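Local atomic coordinates of hypothetical protein (Pectobacterium atrosepticum SCRI1043, PDB entry 2P7I), a protein that probably transfers methyl groups from S-adenosylmethionine to a substrate not yet identified, as a member of the Rossmann-like class of SAM-dependent methyltransferases. Residues M33-T38 with Y222-Y227; G198-A203 with F207-I212. One frame throughout, in Å; residues are numbered along the deposited sequence.

Contact 1 (M33-T38 with Y222-Y227); sequences MVRAFT and YLDGCY
Asp224 and Tyr227 reach from one helix to Arg35 and Ala36 of another in this Rossmann-like methyltransferase fold. Helix 24-37 precedes the first strand of the sheet, and helix 220-230 precedes the last. The axes of the two short helical segments stay 12.2 Å apart at an angle of 44°, so the gap is spanned mainly by Arg35 and Tyr227. Along 222-227, Asp224 comes first. Its OD1 forms a salt bridge with Arg35 NH1, 3.1 Å away, at the edge of the guanidinium, with the two planes steeply inclined. Lys220 takes the other oxygen, OD2, so the acid lies between two positive charges, which probably favours its ionised form. One turn later comes Tyr227, with CG anti to the backbone N (chi1 173°), which carries the ring toward helix 24-37. Phe32 meets this ring in a nearly parallel plane. Tyr227 CD2 lies over the centre of one guanidinium face, 3.6 Å from Arg35 CZ. The ring is tilted by 46° to that face, so the groups are not stacked flat. These contacts of Arg35 belong to one of its two modelled conformers. The tyrosine OH rests against the backbone of the other helix, 3.4 Å from Ala36 CA.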
loop_
_atom_site.group_PDB
_atom_site.type_symbol
_atom_site.label_atom_id
_atom_site.label_comp_id
_atom_site.label_asym_id
_atom_site.label_seq_id
_atom_site.Cartn_x
_atom_site.Cartn_y
_atom_site.Cartn_z
HETATM N N MSE B 33 -9.401 -1.295 -19.799
HETATM C CA MSE B 33 -10.304 -0.200 -19.454
HETATM C C MSE B 33 -11.765 -0.624 -19.704
HETATM O O MSE B 33 -12.641 -0.395 -18.866
HETATM C CB MSE B 33 -9.960 1.039 -20.286
HETATM C CG MSE B 33 -8.814 1.855 -19.728
HETATM SE SE MSE B 33 -8.354 3.243 -20.998
HETATM C CE MSE B 33 -6.871 3.860 -20.071
ATOM N N VAL B 34 -12.039 -1.232 -20.858
ATOM C CA VAL B 34 -13.370 -1.745 -21.165
ATOM C C VAL B 34 -13.777 -2.815 -20.141
ATOM O O VAL B 34 -14.892 -2.786 -19.650
ATOM C CB VAL B 34 -13.472 -2.248 -22.631
ATOM C CG1 VAL B 34 -14.828 -2.904 -22.891
ATOM C CG2 VAL B 34 -13.275 -1.079 -23.577
ATOM N N ARG B 35 -12.881 -3.736 -19.797
ATOM C CA ARG B 35 -13.140 -4.693 -18.699
ATOM C C ARG B 35 -13.546 -3.960 -17.400
ATOM O O ARG B 35 -14.512 -4.323 -16.758
ATOM C CB ARG B 35 -11.929 -5.627 -18.437
ATOM C CG ARG B 35 -12.084 -7.086 -18.931
ATOM C CD ARG B 35 -10.838 -7.994 -18.570
ATOM N NE ARG B 35 -10.905 -8.759 -17.295
ATOM C CZ ARG B 35 -9.941 -9.594 -16.857
ATOM N NH1 ARG B 35 -8.823 -9.750 -17.556
ATOM N NH2 ARG B 35 -10.057 -10.262 -15.704
ATOM N N ALA B 36 -12.767 -2.959 -17.013
ATOM C CA ALA B 36 -12.985 -2.202 -15.782
ATOM C C ALA B 36 -14.357 -1.521 -15.767
ATOM O O ALA B 36 -15.007 -1.420 -14.733
ATOM C CB ALA B 36 -11.873 -1.167 -15.628
ATOM N N PHE B 37 -14.770 -1.032 -16.923
ATOM C CA PHE B 37 -16.041 -0.295 -17.042
ATOM C C PHE B 37 -17.273 -1.201 -17.054
ATOM O O PHE B 37 -18.351 -0.804 -16.622
ATOM C CB PHE B 37 -16.069 0.471 -18.363
ATOM C CG PHE B 37 -15.057 1.585 -18.495
ATOM C CD1 PHE B 37 -14.242 1.989 -17.449
ATOM C CD2 PHE B 37 -14.959 2.271 -19.712
ATOM C CE1 PHE B 37 -13.339 3.031 -17.598
ATOM C CE2 PHE B 37 -14.061 3.341 -19.879
ATOM C CZ PHE B 37 -13.237 3.704 -18.836
ATOM N N THR B 38 -17.110 -2.403 -17.595
ATOM C CA THR B 38 -18.243 -3.262 -17.960
ATOM C C THR B 38 -19.272 -3.494 -16.849
ATOM O O THR B 38 -20.458 -3.353 -17.092
ATOM C CB THR B 38 -17.760 -4.580 -18.568
ATOM O OG1 THR B 38 -17.165 -4.293 -19.843
ATOM C CG2 THR B 38 -18.932 -5.537 -18.793
ATOM N N TYR B 222 -0.217 -13.221 -17.452
ATOM C CA TYR B 222 0.569 -12.381 -16.590
ATOM C C TYR B 222 -0.065 -11.010 -16.651
ATOM O O TYR B 222 -0.228 -10.355 -15.638
ATOM C CB TYR B 222 2.043 -12.297 -17.022
ATOM C CG TYR B 222 2.821 -11.245 -16.243
ATOM C CD1 TYR B 222 3.340 -11.529 -14.990
ATOM C CD2 TYR B 222 2.989 -9.950 -16.742
ATOM C CE1 TYR B 222 4.026 -10.547 -14.262
ATOM C CE2 TYR B 222 3.669 -8.975 -16.026
ATOM C CZ TYR B 222 4.177 -9.288 -14.776
ATOM O OH TYR B 222 4.836 -8.315 -14.047
ATOM N N LEU B 223 -0.416 -10.576 -17.859
ATOM C CA LEU B 223 -1.079 -9.277 -17.962
ATOM C C LEU B 223 -2.424 -9.240 -17.202
ATOM O O LEU B 223 -2.711 -8.285 -16.489
ATOM C CB LEU B 223 -1.264 -8.888 -19.418
ATOM C CG LEU B 223 0.027 -8.735 -20.209
ATOM C CD1 LEU B 223 -0.316 -8.557 -21.684
ATOM C CD2 LEU B 223 0.824 -7.592 -19.665
ATOM N N ASP B 224 -3.222 -10.286 -17.340
ATOM C CA ASP B 224 -4.489 -10.408 -16.647
ATOM C C ASP B 224 -4.240 -10.335 -15.142
ATOM O O ASP B 224 -4.953 -9.671 -14.413
ATOM C CB ASP B 224 -5.197 -11.745 -16.970
ATOM C CG ASP B 224 -5.873 -11.756 -18.340
ATOM O OD1 ASP B 224 -6.202 -10.669 -18.873
ATOM O OD2 ASP B 224 -6.091 -12.876 -18.867
ATOM N N GLY B 225 -3.165 -10.977 -14.700
ATOM C CA GLY B 225 -2.780 -10.907 -13.279
ATOM C C GLY B 225 -2.491 -9.484 -12.794
ATOM O O GLY B 225 -2.800 -9.118 -11.641
ATOM N N CYS B 226 -1.883 -8.681 -13.655
ATOM C CA CYS B 226 -1.592 -7.299 -13.341
ATOM C C CYS B 226 -2.869 -6.520 -13.231
ATOM O O CYS B 226 -2.953 -5.606 -12.436
ATOM C CB CYS B 226 -0.720 -6.668 -14.414
ATOM S SG CYS B 226 1.009 -7.310 -14.461
ATOM N N TYR B 227 -3.811 -6.785 -14.122
ATOM C CA TYR B 227 -5.146 -6.192 -13.996
ATOM C C TYR B 227 -5.836 -6.573 -12.673
ATOM O O TYR B 227 -6.425 -5.733 -11.946
ATOM C CB TYR B 227 -5.997 -6.603 -15.204
ATOM C CG TYR B 227 -7.444 -6.186 -15.076
ATOM C CD1 TYR B 227 -7.823 -4.861 -15.278
ATOM C CD2 TYR B 227 -8.416 -7.098 -14.719
ATOM C CE1 TYR B 227 -9.159 -4.461 -15.175
ATOM C CE2 TYR B 227 -9.767 -6.700 -14.591
ATOM C CZ TYR B 227 -10.127 -5.381 -14.803
ATOM O OH TYR B 227 -11.449 -4.982 -14.667
#

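Contact 2 (G198-A203 with F207-I212); sequences GIFFKA and FQWDQI
Phe200 turns the edge of its ring to the face of the Trp209 indole, in an offset edge-to-face pair. Trp209 CZ2 lies at the Phe200 edge, near that ring's plane. The planes are 71° apart, and the centroid of the phenyl is 5.5 Å from that of the six-membered indole ring. The closest atoms are Phe200 CE2 and Trp209 CZ2, at 3.6 Å. Next to them, Phe200 CZ is 3.8 Å from Trp209 CH2. Lys202 meets the indole at its edge, on the pyrrole side, where Lys202 CG is 3.7 Å from Trp209 NE1.

The two aromatic side chains come from opposite directions. In Phe200, CG lies anti to the backbone N (chi1 -162°), which swings the ring toward helix 206-212. The lysine chain is extended, and its CE also passes 4.0 Å from Trp209 NE1. Its ammonium goes on to Asn206 OD1. The indole N-H makes a weak hydrogen bond to Leu204 O, which may help to hold the ring's rotation.

Phe24 joins both rings. It stacks on Trp209 and meets Phe200 edge-to-face, so three aromatic residues form one cluster. Helix 220-230 also packs against both Phe200 and Trp209. The contact joins helix 206-212 to the C-terminal part of strand 192-201, an outermost strand of the sheet within this chain. Helix 24-37 packs on Phe200 through Val28 and Met29, and the backbones of Lys202 and Ser148, in helix 147-154, are hydrogen-bonded.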
loop_
_atom_site.group_PDB
_atom_site.type_symbol
_atom_site.label_atom_id
_atom_site.label_comp_id
_atom_site.label_asym_id
_atom_site.label_seq_id
_atom_site.Cartn_x
_atom_site.Cartn_y
_atom_site.Cartn_z
ATOM N N GLY B 198 -8.365 1.386 -9.774
ATOM C CA GLY B 198 -7.214 1.547 -10.633
ATOM C C GLY B 198 -7.190 0.470 -11.696
ATOM O O GLY B 198 -7.762 -0.588 -11.545
ATOM N N ILE B 199 -6.582 0.784 -12.825
ATOM C CA ILE B 199 -6.519 -0.124 -13.944
ATOM C C ILE B 199 -5.061 -0.444 -14.286
ATOM O O ILE B 199 -4.318 0.396 -14.796
ATOM C CB ILE B 199 -7.249 0.454 -15.165
ATOM C CG1 ILE B 199 -8.704 0.784 -14.792
ATOM C CG2 ILE B 199 -7.128 -0.554 -16.414
ATOM C CD1 ILE B 199 -9.391 1.715 -15.803
ATOM N N PHE B 200 -4.679 -1.694 -13.981
ATOM C CA PHE B 200 -3.416 -2.327 -14.388
ATOM C C PHE B 200 -2.228 -1.976 -13.493
ATOM O O PHE B 200 -1.731 -0.876 -13.537
ATOM C CB PHE B 200 -3.036 -2.044 -15.843
ATOM C CG PHE B 200 -1.997 -3.005 -16.412
ATOM C CD1 PHE B 200 -2.373 -4.196 -16.965
ATOM C CD2 PHE B 200 -0.641 -2.699 -16.393
ATOM C CE1 PHE B 200 -1.405 -5.081 -17.497
ATOM C CE2 PHE B 200 0.313 -3.591 -16.898
ATOM C CZ PHE B 200 -0.064 -4.768 -17.430
ATOM N N PHE B 201 -1.762 -2.946 -12.730
ATOM C CA PHE B 201 -0.539 -2.792 -11.943
ATOM C C PHE B 201 0.672 -2.678 -12.858
ATOM O O PHE B 201 1.055 -3.638 -13.477
ATOM C CB PHE B 201 -0.417 -3.959 -10.978
ATOM C CG PHE B 201 0.473 -3.675 -9.780
ATOM C CD1 PHE B 201 1.853 -3.599 -9.944
ATOM C CD2 PHE B 201 -0.062 -3.501 -8.522
ATOM C CE1 PHE B 201 2.674 -3.355 -8.863
ATOM C CE2 PHE B 201 0.750 -3.248 -7.442
ATOM C CZ PHE B 201 2.112 -3.185 -7.607
ATOM N N LYS B 202 1.283 -1.489 -12.915
ATOM C CA LYS B 202 2.240 -1.152 -14.002
ATOM C C LYS B 202 3.620 -0.889 -13.403
ATOM O O LYS B 202 3.826 0.145 -12.776
ATOM C CB LYS B 202 1.775 0.101 -14.761
ATOM C CG LYS B 202 2.568 0.433 -16.036
ATOM C CD LYS B 202 2.209 1.815 -16.546
ATOM C CE LYS B 202 3.061 2.201 -17.722
ATOM N NZ LYS B 202 2.740 3.608 -18.152
ATOM N N ALA B 203 4.537 -1.834 -13.569
ATOM C CA ALA B 203 5.878 -1.728 -12.970
ATOM C C ALA B 203 6.974 -1.383 -13.983
ATOM O O ALA B 203 8.104 -1.085 -13.599
ATOM C CB ALA B 203 6.221 -3.009 -12.240
ATOM N N PHE B 207 8.003 2.340 -22.881
ATOM C CA PHE B 207 9.095 1.998 -23.783
ATOM C C PHE B 207 9.580 0.580 -23.512
ATOM O O PHE B 207 9.934 -0.143 -24.437
ATOM C CB PHE B 207 10.218 3.043 -23.743
ATOM C CG PHE B 207 11.216 2.879 -22.618
ATOM C CD1 PHE B 207 11.026 3.509 -21.400
ATOM C CD2 PHE B 207 12.386 2.147 -22.812
ATOM C CE1 PHE B 207 11.955 3.380 -20.382
ATOM C CE2 PHE B 207 13.320 2.019 -21.797
ATOM C CZ PHE B 207 13.099 2.634 -20.578
ATOM N N GLN B 208 9.534 0.163 -22.242
ATOM C CA GLN B 208 9.929 -1.189 -21.884
ATOM C C GLN B 208 8.870 -2.213 -22.290
ATOM O O GLN B 208 9.212 -3.283 -22.788
ATOM C CB GLN B 208 10.271 -1.277 -20.401
ATOM C CG GLN B 208 11.382 -0.315 -20.018
ATOM C CD GLN B 208 11.594 -0.194 -18.526
ATOM O OE1 GLN B 208 10.636 -0.116 -17.745
ATOM N NE2 GLN B 208 12.855 -0.154 -18.119
ATOM N N TRP B 209 7.594 -1.884 -22.087
ATOM C CA TRP B 209 6.498 -2.763 -22.488
ATOM C C TRP B 209 6.568 -3.062 -23.977
ATOM O O TRP B 209 6.442 -4.196 -24.387
ATOM C CB TRP B 209 5.122 -2.150 -22.169
ATOM C CG TRP B 209 4.772 -2.180 -20.733
ATOM C CD1 TRP B 209 4.690 -1.116 -19.910
ATOM C CD2 TRP B 209 4.439 -3.334 -19.943
ATOM N NE1 TRP B 209 4.331 -1.524 -18.646
ATOM C CE2 TRP B 209 4.176 -2.879 -18.639
ATOM C CE3 TRP B 209 4.330 -4.694 -20.218
ATOM C CZ2 TRP B 209 3.827 -3.742 -17.591
ATOM C CZ3 TRP B 209 3.990 -5.550 -19.197
ATOM C CH2 TRP B 209 3.741 -5.077 -17.894
ATOM N N ASP B 210 6.779 -2.031 -24.774
ATOM C CA ASP B 210 6.713 -2.177 -26.211
ATOM C C ASP B 210 7.815 -3.096 -26.712
ATOM O O ASP B 210 7.607 -3.834 -27.668
ATOM C CB ASP B 210 6.759 -0.813 -26.894
ATOM C CG ASP B 210 5.559 0.072 -26.521
ATOM O OD1 ASP B 210 4.486 -0.450 -26.114
ATOM O OD2 ASP B 210 5.698 1.309 -26.634
ATOM N N GLN B 211 8.967 -3.081 -26.047
ATOM C CA GLN B 211 10.025 -4.028 -26.356
ATOM C C GLN B 211 9.695 -5.417 -25.840
ATOM O O GLN B 211 9.795 -6.379 -26.568
ATOM C CB GLN B 211 11.360 -3.574 -25.776
ATOM C CG GLN B 211 11.882 -2.239 -26.318
ATOM C CD GLN B 211 13.055 -1.719 -25.499
ATOM O OE1 GLN B 211 14.157 -2.252 -25.584
ATOM N NE2 GLN B 211 12.810 -0.697 -24.672
ATOM N N ILE B 212 9.271 -5.530 -24.589
ATOM C CA ILE B 212 9.075 -6.844 -23.987
ATOM C C ILE B 212 7.898 -7.577 -24.643
ATOM O O ILE B 212 7.876 -8.808 -24.692
ATOM C CB ILE B 212 8.862 -6.732 -22.455
ATOM C CG1 ILE B 212 9.233 -8.048 -21.771
ATOM C CG2 ILE B 212 7.438 -6.311 -22.155
ATOM C CD1 ILE B 212 9.229 -7.969 -20.249
#

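Contact 2 is nested in the chain loop closed by contact 1, and their centres are about 12 Å apart. Helix 220-230 connects them directly. Cys226 O lies 2.9 Å from Phe201 N, a probable hydrogen bond, and Cys226 CB packs 3.5 Å from Phe200 CE1. Leu223 CD2 extends the packing to Trp209 CZ3, at 3.8 Å. Both contacts also touch the second subunit: Tyr222 OH in 222-227 bonds to Ala203 O of that subunit, and Ala203 O in 198-203 bonds to its Tyr222 OH. This reciprocal pair links the two contacts across the subunit interface. The sodium ion is bound separately, at Asn249 and Gln250.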